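PDB 4W4T: MxaA from Stigmatella aurantiaca, which ends in a reductase domain, the part described here, which binds NADPH and probably releases the finished myxalamid chain from its carrier by reduction. Local coordinates for residues E31-A36 with S221-E226; V37-I42 with G169-L174; T248-T253 with P286-S291; L310-F315 with T393-V398. One frame throughout, in Å; residues are numbered along the deposited sequence.

Interaction 1. Residues E31-A36 with S221-E226; sequences EMEADA and SKWVAE
M32 and A36 lie against W223 and V224 where the N-terminal helix 28-35 packs on helix 217-234 of the Rossmann-type reductase domain. The latter helix carries K222, an NADPH-binding residue whose side chain takes no part in the contact. The short axes run nearly parallel, 27° apart, with a closest approach of 9.3 Å.

Apolar packing carries the contact. V224 has its two methyls divided between neighbours one turn apart: CG2 meets CB of M32 at 3.7 Å, while CG1 rests on CB of D35 at the same 3.7 Å. A branched valine suits this place, filling both spots without reaching far. A36, with only a methyl, lets its CB come to 4.3 Å from CZ3 of W223.

Charged and polar groups add to this. The carboxylate of E33 stands nearly upright to the W223 ring, their planes 83° apart, near CH2. D35 turns its charge to R163 and Y159 of helix 159-177, while its backbone carbon also lies against CG1 of V224. The buried indole N-H of W223 is satisfied by the carbonyl of E209.

The selenomethionine chain of M32 runs straight, then bends at its last torsion (chi3 66°), setting CE 3.7 Å from CE3 of W223.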
loop_
_atom_site.group_PDB
_atom_site.type_symbol
_atom_site.label_atom_id
_atom_site.label_comp_id
_atom_site.label_asym_id
_atom_site.label_seq_id
_atom_site.Cartn_x
_atom_site.Cartn_y
_atom_site.Cartn_z
ATOM N N GLU A 31 7.657 23.492 4.837
ATOM C CA GLU A 31 7.954 23.286 3.424
ATOM C C GLU A 31 6.821 23.771 2.513
ATOM O O GLU A 31 7.080 24.365 1.471
ATOM C CB GLU A 31 8.229 21.814 3.144
ATOM C CG GLU A 31 9.361 21.219 3.971
ATOM C CD GLU A 31 9.326 19.701 3.979
ATOM O OE1 GLU A 31 8.486 19.125 3.253
ATOM O OE2 GLU A 31 10.134 19.081 4.707
HETATM N N MSE A 32 5.581 23.485 2.895
HETATM C CA MSE A 32 4.419 23.910 2.110
HETATM C C MSE A 32 4.377 25.419 1.970
HETATM O O MSE A 32 4.182 25.957 0.873
HETATM C CB MSE A 32 3.123 23.409 2.754
HETATM C CG MSE A 32 2.965 21.906 2.677
HETATM SE SE MSE A 32 1.486 21.287 3.818
HETATM C CE MSE A 32 -0.015 22.119 2.856
ATOM N N GLU A 33 4.557 26.106 3.090
ATOM C CA GLU A 33 4.598 27.563 3.080
ATOM C C GLU A 33 5.745 28.093 2.223
ATOM O O GLU A 33 5.581 29.068 1.486
ATOM C CB GLU A 33 4.719 28.104 4.509
ATOM C CG GLU A 33 3.451 27.971 5.326
ATOM C CD GLU A 33 2.361 28.941 4.890
ATOM O OE1 GLU A 33 2.565 29.686 3.911
ATOM O OE2 GLU A 33 1.288 28.964 5.532
ATOM N N ALA A 34 6.906 27.464 2.334
ATOM C CA ALA A 34 8.049 27.840 1.514
ATOM C C ALA A 34 7.723 27.644 0.036
ATOM O O ALA A 34 8.001 28.516 -0.787
ATOM C CB ALA A 34 9.280 27.031 1.898
ATOM N N ASP A 35 7.135 26.496 -0.291
ATOM C CA ASP A 35 6.824 26.148 -1.684
ATOM C C ASP A 35 5.698 27.010 -2.284
ATOM O O ASP A 35 5.586 27.139 -3.515
ATOM C CB ASP A 35 6.462 24.657 -1.780
ATOM C CG ASP A 35 7.685 23.743 -1.641
ATOM O OD1 ASP A 35 8.817 24.224 -1.866
ATOM O OD2 ASP A 35 7.526 22.544 -1.314
ATOM N N ALA A 36 4.872 27.602 -1.421
ATOM C CA ALA A 36 3.767 28.451 -1.871
ATOM C C ALA A 36 4.236 29.851 -2.276
ATOM O O ALA A 36 3.447 30.650 -2.758
ATOM C CB ALA A 36 2.693 28.549 -0.786
ATOM N N SER A 221 -0.334 19.026 -1.429
ATOM C CA SER A 221 0.325 19.498 -2.656
ATOM C C SER A 221 -0.608 20.393 -3.488
ATOM O O SER A 221 -0.165 21.350 -4.125
ATOM C CB SER A 221 0.818 18.318 -3.500
ATOM O OG SER A 221 -0.246 17.570 -4.062
ATOM N N LYS A 222 -1.904 20.106 -3.453
ATOM C CA LYS A 222 -2.861 20.897 -4.225
ATOM C C LYS A 222 -3.113 22.244 -3.536
ATOM O O LYS A 222 -3.355 23.249 -4.194
ATOM C CB LYS A 222 -4.172 20.124 -4.425
ATOM C CG LYS A 222 -4.037 18.890 -5.330
ATOM C CD LYS A 222 -3.655 19.235 -6.782
ATOM C CE LYS A 222 -4.846 19.821 -7.564
ATOM N NZ LYS A 222 -4.568 19.907 -9.039
ATOM N N TRP A 223 -3.039 22.263 -2.210
ATOM C CA TRP A 223 -3.133 23.521 -1.479
ATOM C C TRP A 223 -1.991 24.454 -1.912
ATOM O O TRP A 223 -2.203 25.624 -2.236
ATOM C CB TRP A 223 -3.074 23.261 0.023
ATOM C CG TRP A 223 -3.153 24.474 0.889
ATOM C CD1 TRP A 223 -4.275 25.009 1.457
ATOM C CD2 TRP A 223 -2.055 25.289 1.324
ATOM N NE1 TRP A 223 -3.944 26.119 2.210
ATOM C CE2 TRP A 223 -2.588 26.306 2.147
ATOM C CE3 TRP A 223 -0.674 25.258 1.096
ATOM C CZ2 TRP A 223 -1.786 27.287 2.737
ATOM C CZ3 TRP A 223 0.124 26.226 1.690
ATOM C CH2 TRP A 223 -0.438 27.231 2.496
ATOM N N VAL A 224 -0.776 23.931 -1.906
ATOM C CA VAL A 224 0.372 24.726 -2.320
ATOM C C VAL A 224 0.212 25.212 -3.773
ATOM O O VAL A 224 0.451 26.391 -4.083
ATOM C CB VAL A 224 1.675 23.914 -2.159
ATOM C CG1 VAL A 224 2.865 24.691 -2.677
ATOM C CG2 VAL A 224 1.877 23.560 -0.693
ATOM N N ALA A 225 -0.177 24.305 -4.670
ATOM C CA ALA A 225 -0.382 24.679 -6.070
ATOM C C ALA A 225 -1.387 25.828 -6.200
ATOM O O ALA A 225 -1.145 26.798 -6.934
ATOM C CB ALA A 225 -0.845 23.476 -6.885
ATOM N N GLU A 226 -2.499 25.741 -5.476
ATOM C CA GLU A 226 -3.507 26.791 -5.609
ATOM C C GLU A 226 -2.996 28.111 -5.043
ATOM O O GLU A 226 -3.316 29.168 -5.579
ATOM C CB GLU A 226 -4.825 26.389 -4.932
ATOM C CG GLU A 226 -6.047 27.028 -5.603
ATOM C CD GLU A 226 -7.300 26.855 -4.774
ATOM O OE1 GLU A 226 -8.002 25.848 -4.969
ATOM O OE2 GLU A 226 -7.562 27.725 -3.923
#

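Interaction 2. Residues V37-I42 with G169-L174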
loop_
_atom_site.group_PDB
_atom_site.type_symbol
_atom_site.label_atom_id
_atom_site.label_comp_id
_atom_site.label_asym_id
_atom_site.label_seq_id
_atom_site.Cartn_x
_atom_site.Cartn_y
_atom_site.Cartn_z
ATOM N N VAL A 37 5.518 30.147 -2.076
ATOM C CA VAL A 37 6.066 31.430 -2.506
ATOM C C VAL A 37 6.402 31.367 -3.987
ATOM O O VAL A 37 7.198 30.540 -4.413
ATOM C CB VAL A 37 7.309 31.809 -1.691
ATOM C CG1 VAL A 37 7.957 33.070 -2.242
ATOM C CG2 VAL A 37 6.927 31.990 -0.228
ATOM N N LEU A 38 5.778 32.240 -4.775
ATOM C CA LEU A 38 5.964 32.230 -6.222
ATOM C C LEU A 38 7.196 33.048 -6.629
ATOM O O LEU A 38 7.303 34.223 -6.268
ATOM C CB LEU A 38 4.717 32.779 -6.918
ATOM C CG LEU A 38 4.683 32.694 -8.445
ATOM C CD1 LEU A 38 4.800 31.251 -8.907
ATOM C CD2 LEU A 38 3.413 33.323 -8.974
ATOM N N ASP A 39 8.108 32.412 -7.368
ATOM C CA ASP A 39 9.336 33.055 -7.848
ATOM C C ASP A 39 9.043 34.443 -8.394
ATOM O O ASP A 39 8.069 34.634 -9.124
ATOM C CB ASP A 39 9.995 32.220 -8.933
ATOM C CG ASP A 39 10.455 30.876 -8.433
ATOM O OD1 ASP A 39 10.671 30.729 -7.208
ATOM O OD2 ASP A 39 10.600 29.958 -9.265
ATOM N N ALA A 40 9.894 35.400 -8.039
ATOM C CA ALA A 40 9.661 36.806 -8.364
ATOM C C ALA A 40 9.537 37.068 -9.857
ATOM O O ALA A 40 8.800 37.968 -10.269
ATOM C CB ALA A 40 10.780 37.666 -7.776
ATOM N N GLU A 41 10.244 36.289 -10.667
ATOM C CA GLU A 41 10.267 36.549 -12.102
ATOM C C GLU A 41 8.995 36.063 -12.790
ATOM O O GLU A 41 8.709 36.466 -13.917
ATOM C CB GLU A 41 11.488 35.908 -12.763
ATOM C CG GLU A 41 11.468 34.390 -12.848
ATOM C CD GLU A 41 12.113 33.713 -11.649
ATOM O OE1 GLU A 41 12.252 34.371 -10.594
ATOM O OE2 GLU A 41 12.476 32.517 -11.763
ATOM N N ILE A 42 8.225 35.209 -12.121
ATOM C CA ILE A 42 6.953 34.787 -12.689
ATOM C C ILE A 42 5.943 35.899 -12.438
ATOM O O ILE A 42 5.215 35.908 -11.437
ATOM C CB ILE A 42 6.483 33.447 -12.111
ATOM C CG1 ILE A 42 7.549 32.380 -12.384
ATOM C CG2 ILE A 42 5.121 33.051 -12.698
ATOM C CD1 ILE A 42 7.265 31.038 -11.756
ATOM N N GLY A 169 5.146 21.569 -11.168
ATOM C CA GLY A 169 4.461 21.545 -12.446
ATOM C C GLY A 169 3.564 22.766 -12.627
ATOM O O GLY A 169 3.542 23.375 -13.694
ATOM N N THR A 170 2.846 23.128 -11.573
ATOM C CA THR A 170 1.988 24.303 -11.612
ATOM C C THR A 170 2.856 25.560 -11.720
ATOM O O THR A 170 2.543 26.486 -12.477
ATOM C CB THR A 170 1.081 24.361 -10.374
ATOM O OG1 THR A 170 0.195 23.232 -10.400
ATOM C CG2 THR A 170 0.251 25.649 -10.377
ATOM N N ARG A 171 3.968 25.580 -10.987
ATOM C CA ARG A 171 4.927 26.686 -11.125
ATOM C C ARG A 171 5.382 26.860 -12.577
ATOM O O ARG A 171 5.425 27.975 -13.097
ATOM C CB ARG A 171 6.145 26.457 -10.218
ATOM C CG ARG A 171 7.136 27.614 -10.247
ATOM C CD ARG A 171 8.470 27.266 -9.568
ATOM N NE ARG A 171 9.202 26.206 -10.265
ATOM C CZ ARG A 171 10.289 25.610 -9.778
ATOM N NH1 ARG A 171 10.769 25.973 -8.595
ATOM N NH2 ARG A 171 10.897 24.651 -10.471
ATOM N N GLU A 172 5.699 25.757 -13.244
ATOM C CA GLU A 172 6.213 25.843 -14.613
ATOM C C GLU A 172 5.120 26.286 -15.588
ATOM O O GLU A 172 5.389 26.968 -16.577
ATOM C CB GLU A 172 6.816 24.500 -15.042
ATOM C CG GLU A 172 8.040 24.104 -14.202
ATOM C CD GLU A 172 9.132 25.182 -14.220
ATOM O OE1 GLU A 172 9.889 25.257 -15.218
ATOM O OE2 GLU A 172 9.230 25.948 -13.234
ATOM N N ILE A 173 3.883 25.888 -15.307
ATOM C CA ILE A 173 2.730 26.340 -16.090
ATOM C C ILE A 173 2.572 27.838 -15.933
ATOM O O ILE A 173 2.310 28.555 -16.907
ATOM C CB ILE A 173 1.424 25.605 -15.644
ATOM C CG1 ILE A 173 1.404 24.178 -16.203
ATOM C CG2 ILE A 173 0.152 26.395 -16.041
ATOM C CD1 ILE A 173 1.316 24.112 -17.743
ATOM N N LEU A 174 2.739 28.329 -14.707
ATOM C CA LEU A 174 2.665 29.773 -14.477
ATOM C C LEU A 174 3.800 30.493 -15.195
ATOM O O LEU A 174 3.623 31.592 -15.702
ATOM C CB LEU A 174 2.704 30.102 -12.987
ATOM C CG LEU A 174 1.463 29.619 -12.225
ATOM C CD1 LEU A 174 1.645 29.790 -10.710
ATOM C CD2 LEU A 174 0.214 30.372 -12.712
#
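L38 and I42, on the irregular chain that follows the first helix, face R171 and L174 one turn apart on helix 159-177. The CA atoms of L38 and R171 are 7.5 Å apart, those of I42 and L174 6.8 Å. A type I beta turn from D39 to I42, closed by the I42 N to D39 O bond, folds the loop back so that I42 as well as L38 reaches the helix.

The side-chain contacts are of two kinds. In the apolar kind, CG2 of I42 lies on CB of L174 at 3.8 Å, and its other branch stretches out to put CD1 3.7 Å from CG of R171, crossing the arginine chain at about a right angle. L38, its CG swung anti to the backbone N (chi1 -173°), brings CD1 within 3.9 Å of L174 CD1. Beta-branched isoleucine and flexible leucine can thus cover a helix flank that offers both a leucine and the methylenes of an arginine.

The other kind is polar. D39 OD2 comes 3.4 Å from CD of R171 but stands well out of the guanidinium plane, so no N-H points at it. R171 instead gives NE to OE2 of its neighbour E172 at 3.0 Å, an oxygen that R175 shares. Beyond the contact, R235 binds the carbonyls of L38, D39 and I42.

The chemistry therefore implies that apolar fit probably does most of the holding between these two segments, and that the D39–R171 attraction probably adds a non-directional contribution.

Interaction 3. Residues T248-T253 with P286-S291; sequences TGHSRT and PVDYVS
The end of strand 239-248 meets the start of helix 287-298 at the edge of the Rossmann sheet, where T248 and P286 form a parallel bridge, their CA atoms 4.6 Å apart. P286, with no N-H of its own to give up, sits at the N-cap position and leads directly into the helix. The next residue takes up the bond: V287 N donates to T248 O at 2.8 Å. V287 also lies beside F66 and L67, both NADPH-binding residues, so this joint borders the NADPH site, which is empty in this chain. The hydroxyl of T248 is turned to Y406, which binds the G249 carbonyl as well.

D288, in the first turn of the helix, holds the loop with both carboxylate oxygens. OD1 accepts S251 N at 3.0 Å, met from above the carboxylate plane, while OD2 uses its syn lone pair for S251 OG at 2.6 Å. The aspartate's CG sits between backbone N and carbonyl carbon (chi1 44°), which directs the group across to the loop. A short, two-oxygen acid suits a serine that offers two donors.

The same carboxylate covers the imidazole of H250: CG of D288 lies 3.7 Å above the ring plane, over its centre, with the two planes only 25° apart. H250 ND1 accepts from R252 N and T253 N, fixing the ring's rotation.

The proton of a neutral H250 would thus probably sit on NE2; the two N-H groups probably disfavour protonating ND1, although the stacked carboxylate by itself would favour a cation.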
loop_
_atom_site.group_PDB
_atom_site.type_symbol
_atom_site.label_atom_id
_atom_site.label_comp_id
_atom_site.label_asym_id
_atom_site.label_seq_id
_atom_site.Cartn_x
_atom_site.Cartn_y
_atom_site.Cartn_z
ATOM N N THR A 248 -17.324 11.520 -10.615
ATOM C CA THR A 248 -17.806 10.167 -10.860
ATOM C C THR A 248 -18.125 9.943 -12.341
ATOM O O THR A 248 -17.877 10.818 -13.168
ATOM C CB THR A 248 -19.051 9.851 -9.988
ATOM O OG1 THR A 248 -20.107 10.774 -10.292
ATOM C CG2 THR A 248 -18.692 9.987 -8.505
ATOM N N GLY A 249 -18.686 8.781 -12.666
ATOM C CA GLY A 249 -18.899 8.380 -14.050
ATOM C C GLY A 249 -19.716 9.338 -14.899
ATOM O O GLY A 249 -20.447 10.185 -14.381
ATOM N N HIS A 250 -19.585 9.216 -16.217
ATOM C CA HIS A 250 -20.421 9.969 -17.142
ATOM C C HIS A 250 -21.892 9.577 -16.939
ATOM O O HIS A 250 -22.194 8.399 -16.905
ATOM C CB HIS A 250 -19.995 9.697 -18.580
ATOM C CG HIS A 250 -20.639 10.602 -19.579
ATOM N ND1 HIS A 250 -21.917 10.395 -20.055
ATOM C CD2 HIS A 250 -20.179 11.715 -20.203
ATOM C CE1 HIS A 250 -22.218 11.345 -20.924
ATOM N NE2 HIS A 250 -21.179 12.162 -21.028
ATOM N N SER A 251 -22.783 10.559 -16.827
ATOM C CA SER A 251 -24.174 10.307 -16.391
ATOM C C SER A 251 -25.030 9.553 -17.405
ATOM O O SER A 251 -26.111 9.059 -17.061
ATOM C CB SER A 251 -24.880 11.621 -16.044
ATOM O OG SER A 251 -25.094 12.432 -17.193
ATOM N N ARG A 252 -24.556 9.461 -18.646
ATOM C CA ARG A 252 -25.319 8.798 -19.698
ATOM C C ARG A 252 -24.667 7.499 -20.146
ATOM O O ARG A 252 -25.336 6.473 -20.222
ATOM C CB ARG A 252 -25.505 9.736 -20.896
ATOM C CG ARG A 252 -26.339 10.959 -20.586
ATOM C CD ARG A 252 -27.701 10.556 -20.050
ATOM N NE ARG A 252 -28.521 11.703 -19.665
ATOM C CZ ARG A 252 -29.327 12.359 -20.494
ATOM N NH1 ARG A 252 -29.419 11.988 -21.768
ATOM N NH2 ARG A 252 -30.040 13.389 -20.052
ATOM N N THR A 253 -23.364 7.534 -20.430
ATOM C CA THR A 253 -22.634 6.336 -20.850
ATOM C C THR A 253 -22.146 5.485 -19.683
ATOM O O THR A 253 -21.827 4.306 -19.848
ATOM C CB THR A 253 -21.379 6.692 -21.703
ATOM O OG1 THR A 253 -20.414 7.348 -20.866
ATOM C CG2 THR A 253 -21.738 7.603 -22.867
ATOM N N PRO A 286 -20.904 13.881 -11.553
ATOM C CA PRO A 286 -20.584 13.222 -12.823
ATOM C C PRO A 286 -19.580 14.008 -13.683
ATOM O O PRO A 286 -19.674 15.231 -13.785
ATOM C CB PRO A 286 -21.936 13.143 -13.517
ATOM C CG PRO A 286 -22.927 13.021 -12.372
ATOM C CD PRO A 286 -22.366 13.954 -11.319
ATOM N N VAL A 287 -18.665 13.292 -14.319
ATOM C CA VAL A 287 -17.576 13.933 -15.081
ATOM C C VAL A 287 -18.094 14.808 -16.237
ATOM O O VAL A 287 -17.454 15.817 -16.583
ATOM C CB VAL A 287 -16.589 12.885 -15.624
ATOM C CG1 VAL A 287 -17.225 12.022 -16.720
ATOM C CG2 VAL A 287 -15.302 13.577 -16.123
ATOM N N ASP A 288 -19.262 14.473 -16.806
ATOM C CA ASP A 288 -19.796 15.310 -17.891
ATOM C C ASP A 288 -20.234 16.689 -17.382
ATOM O O ASP A 288 -20.127 17.683 -18.106
ATOM C CB ASP A 288 -20.944 14.630 -18.663
ATOM C CG ASP A 288 -21.976 13.933 -17.762
ATOM O OD1 ASP A 288 -21.579 13.286 -16.775
ATOM O OD2 ASP A 288 -23.188 14.017 -18.084
ATOM N N TYR A 289 -20.655 16.781 -16.128
ATOM C CA TYR A 289 -20.933 18.093 -15.556
ATOM C C TYR A 289 -19.649 18.885 -15.275
ATOM O O TYR A 289 -19.584 20.081 -15.550
ATOM C CB TYR A 289 -21.750 17.967 -14.273
ATOM C CG TYR A 289 -21.891 19.278 -13.536
ATOM C CD1 TYR A 289 -22.657 20.323 -14.064
ATOM C CD2 TYR A 289 -21.250 19.480 -12.320
ATOM C CE1 TYR A 289 -22.781 21.514 -13.396
ATOM C CE2 TYR A 289 -21.376 20.666 -11.635
ATOM C CZ TYR A 289 -22.137 21.683 -12.180
ATOM O OH TYR A 289 -22.251 22.867 -11.503
ATOM N N VAL A 290 -18.648 18.229 -14.684
ATOM C CA VAL A 290 -17.407 18.922 -14.367
ATOM C C VAL A 290 -16.762 19.456 -15.638
ATOM O O VAL A 290 -16.405 20.637 -15.708
ATOM C CB VAL A 290 -16.415 18.014 -13.633
ATOM C CG1 VAL A 290 -15.154 18.783 -13.311
ATOM C CG2 VAL A 290 -17.055 17.476 -12.355
ATOM N N SER A 291 -16.644 18.613 -16.658
ATOM C CA SER A 291 -15.980 19.064 -17.880
ATOM C C SER A 291 -16.782 20.170 -18.557
ATOM O O SER A 291 -16.201 21.155 -18.999
ATOM C CB SER A 291 -15.732 17.910 -18.857
ATOM O OG SER A 291 -16.930 17.283 -19.276
#

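Interaction 4. Residues L310-F315 with T393-V398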
loop_
_atom_site.group_PDB
_atom_site.type_symbol
_atom_site.label_atom_id
_atom_site.label_comp_id
_atom_site.label_asym_id
_atom_site.label_seq_id
_atom_site.Cartn_x
_atom_site.Cartn_y
_atom_site.Cartn_z
ATOM N N LEU A 310 -17.128 22.857 -8.292
ATOM C CA LEU A 310 -17.830 22.006 -9.238
ATOM C C LEU A 310 -18.224 20.724 -8.527
ATOM O O LEU A 310 -17.611 19.673 -8.706
ATOM C CB LEU A 310 -16.969 21.733 -10.472
ATOM C CG LEU A 310 -16.461 23.018 -11.128
ATOM C CD1 LEU A 310 -15.731 22.710 -12.446
ATOM C CD2 LEU A 310 -17.610 23.994 -11.355
ATOM N N VAL A 311 -19.252 20.859 -7.698
ATOM C CA VAL A 311 -19.777 19.785 -6.875
ATOM C C VAL A 311 -21.255 19.619 -7.169
ATOM O O VAL A 311 -21.904 20.530 -7.676
ATOM C CB VAL A 311 -19.585 20.075 -5.376
ATOM C CG1 VAL A 311 -18.085 20.278 -5.053
ATOM C CG2 VAL A 311 -20.382 21.317 -4.979
ATOM N N ASN A 312 -21.787 18.453 -6.844
ATOM C CA ASN A 312 -23.217 18.232 -6.951
ATOM C C ASN A 312 -23.927 19.090 -5.905
ATOM O O ASN A 312 -23.661 18.958 -4.710
ATOM C CB ASN A 312 -23.542 16.750 -6.769
ATOM C CG ASN A 312 -24.884 16.370 -7.376
ATOM O OD1 ASN A 312 -25.824 17.159 -7.355
ATOM N ND2 ASN A 312 -24.966 15.173 -7.935
ATOM N N PRO A 313 -24.827 19.982 -6.353
ATOM C CA PRO A 313 -25.613 20.802 -5.422
ATOM C C PRO A 313 -26.481 19.960 -4.481
ATOM O O PRO A 313 -26.837 20.423 -3.396
ATOM C CB PRO A 313 -26.494 21.652 -6.353
ATOM C CG PRO A 313 -25.811 21.604 -7.678
ATOM C CD PRO A 313 -25.190 20.248 -7.755
ATOM N N GLN A 314 -26.821 18.744 -4.898
ATOM C CA GLN A 314 -27.647 17.852 -4.082
ATOM C C GLN A 314 -26.794 16.728 -3.497
ATOM O O GLN A 314 -26.206 15.957 -4.240
ATOM C CB GLN A 314 -28.799 17.273 -4.925
ATOM C CG GLN A 314 -29.576 16.089 -4.289
ATOM C CD GLN A 314 -29.499 14.783 -5.116
ATOM O OE1 GLN A 314 -28.682 14.651 -6.042
ATOM N NE2 GLN A 314 -30.354 13.809 -4.773
ATOM N N PHE A 315 -26.691 16.642 -2.177
ATOM C CA PHE A 315 -25.945 15.530 -1.574
ATOM C C PHE A 315 -26.790 14.258 -1.584
ATOM O O PHE A 315 -28.008 14.307 -1.751
ATOM C CB PHE A 315 -25.514 15.856 -0.132
ATOM C CG PHE A 315 -26.662 15.916 0.848
ATOM C CD1 PHE A 315 -27.127 14.767 1.479
ATOM C CD2 PHE A 315 -27.274 17.119 1.137
ATOM C CE1 PHE A 315 -28.193 14.825 2.373
ATOM C CE2 PHE A 315 -28.336 17.182 2.031
ATOM C CZ PHE A 315 -28.791 16.036 2.653
ATOM N N THR A 393 -25.864 23.808 -18.764
ATOM C CA THR A 393 -25.009 22.968 -17.917
ATOM C C THR A 393 -25.538 22.922 -16.491
ATOM O O THR A 393 -25.570 23.931 -15.777
ATOM C CB THR A 393 -23.554 23.460 -17.922
ATOM O OG1 THR A 393 -23.053 23.399 -19.262
ATOM C CG2 THR A 393 -22.673 22.581 -17.003
ATOM N N SER A 394 -25.970 21.730 -16.102
ATOM C CA SER A 394 -26.582 21.494 -14.806
ATOM C C SER A 394 -26.157 20.111 -14.351
ATOM O O SER A 394 -26.061 19.201 -15.166
ATOM C CB SER A 394 -28.110 21.606 -14.911
ATOM O OG SER A 394 -28.748 21.336 -13.680
ATOM N N CYS A 395 -25.905 19.944 -13.059
ATOM C CA CYS A 395 -25.415 18.670 -12.554
ATOM C C CYS A 395 -26.536 17.642 -12.439
ATOM O O CYS A 395 -27.603 17.943 -11.910
ATOM C CB CYS A 395 -24.751 18.863 -11.199
ATOM S SG CYS A 395 -23.827 17.421 -10.627
ATOM N N PRO A 396 -26.308 16.432 -12.964
ATOM C CA PRO A 396 -27.299 15.363 -12.807
ATOM C C PRO A 396 -27.532 15.031 -11.337
ATOM O O PRO A 396 -26.634 15.146 -10.504
ATOM C CB PRO A 396 -26.672 14.180 -13.548
ATOM C CG PRO A 396 -25.710 14.802 -14.528
ATOM C CD PRO A 396 -25.208 16.053 -13.864
ATOM N N SER A 397 -28.765 14.652 -11.021
ATOM C CA SER A 397 -29.121 14.197 -9.690
ATOM C C SER A 397 -28.588 12.801 -9.428
ATOM O O SER A 397 -28.488 11.982 -10.347
ATOM C CB SER A 397 -30.643 14.183 -9.510
ATOM O OG SER A 397 -31.201 15.427 -9.878
ATOM N N VAL A 398 -28.266 12.518 -8.172
ATOM C CA VAL A 398 -27.923 11.155 -7.799
ATOM C C VAL A 398 -29.233 10.453 -7.454
ATOM O O VAL A 398 -29.952 10.867 -6.542
ATOM C CB VAL A 398 -26.946 11.097 -6.627
ATOM C CG1 VAL A 398 -26.641 9.632 -6.256
ATOM C CG2 VAL A 398 -25.658 11.823 -6.985
HETATM O O HOH W 1 -27.995 17.759 -8.816
#
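N312 lays its amide against the sulfur of C395, with CG of N312 3.6 Å from SG. Its CG lies anti to the backbone N (chi1 -158°), which carries the amide across to the chain that precedes helix 400-412. There ND2 makes a weak hydrogen bond to P396 O at 3.1 Å; its stronger partner is the carbonyl of L284. V398 puts CG2 against the same nitrogen. At the oxygen end of the amide, OD1 accepts Q314 N in an Asx turn, the donor coming from above the carbonyl plane, and a water joins this oxygen to C395 O. An asparagine suits the spot because one flat group can both pin its own turn and lend a donor to the neighbouring chain.

P313, the middle residue of that turn, sets CD 3.7 Å from CB of C395. The cysteine, small and weakly polar, fits between proline and amide, and it also touches P286 and Y289 of the neighbouring helix start.

Q314 acts as a peptide mimic toward V398. OE1 accepts V398 N at 3.0 Å, in the carbonyl plane and on a lone pair, with an N-H...O angle of 168°; NE2 answers with a weak bond to V398 O at 3.5 Å. A bend at chi2 turns the amide to face both backbone groups of this one residue.

Since neither segment is regular here, these side-chain amides do what strand pairing would otherwise do: they supply matched donors and acceptors that tie two loops together.

In the fold
The four contacts form two pairs on the reductase domain. Interactions 1 and 2 adjoin, with A225 CB packed on T170 OG1, and lay the N-terminal helix and its following loop over helices 217-234 and 159-177. Both rest mainly on apolar packing. Interaction 2 is the buried one; 1, 3 and 4 are partly buried. The centre of interaction 3 lies about 29 Å from that of interaction 1. Interactions 3 and 4 share a boundary, where Y289 meets T393 and C395 and S251 meets P396. Here a strand end and loop meet a helix start, and two loops meet each other. Directed hydrogen bonds do the work: through a carboxylate and one backbone bond in interaction 3, through amides and a water in interaction 4.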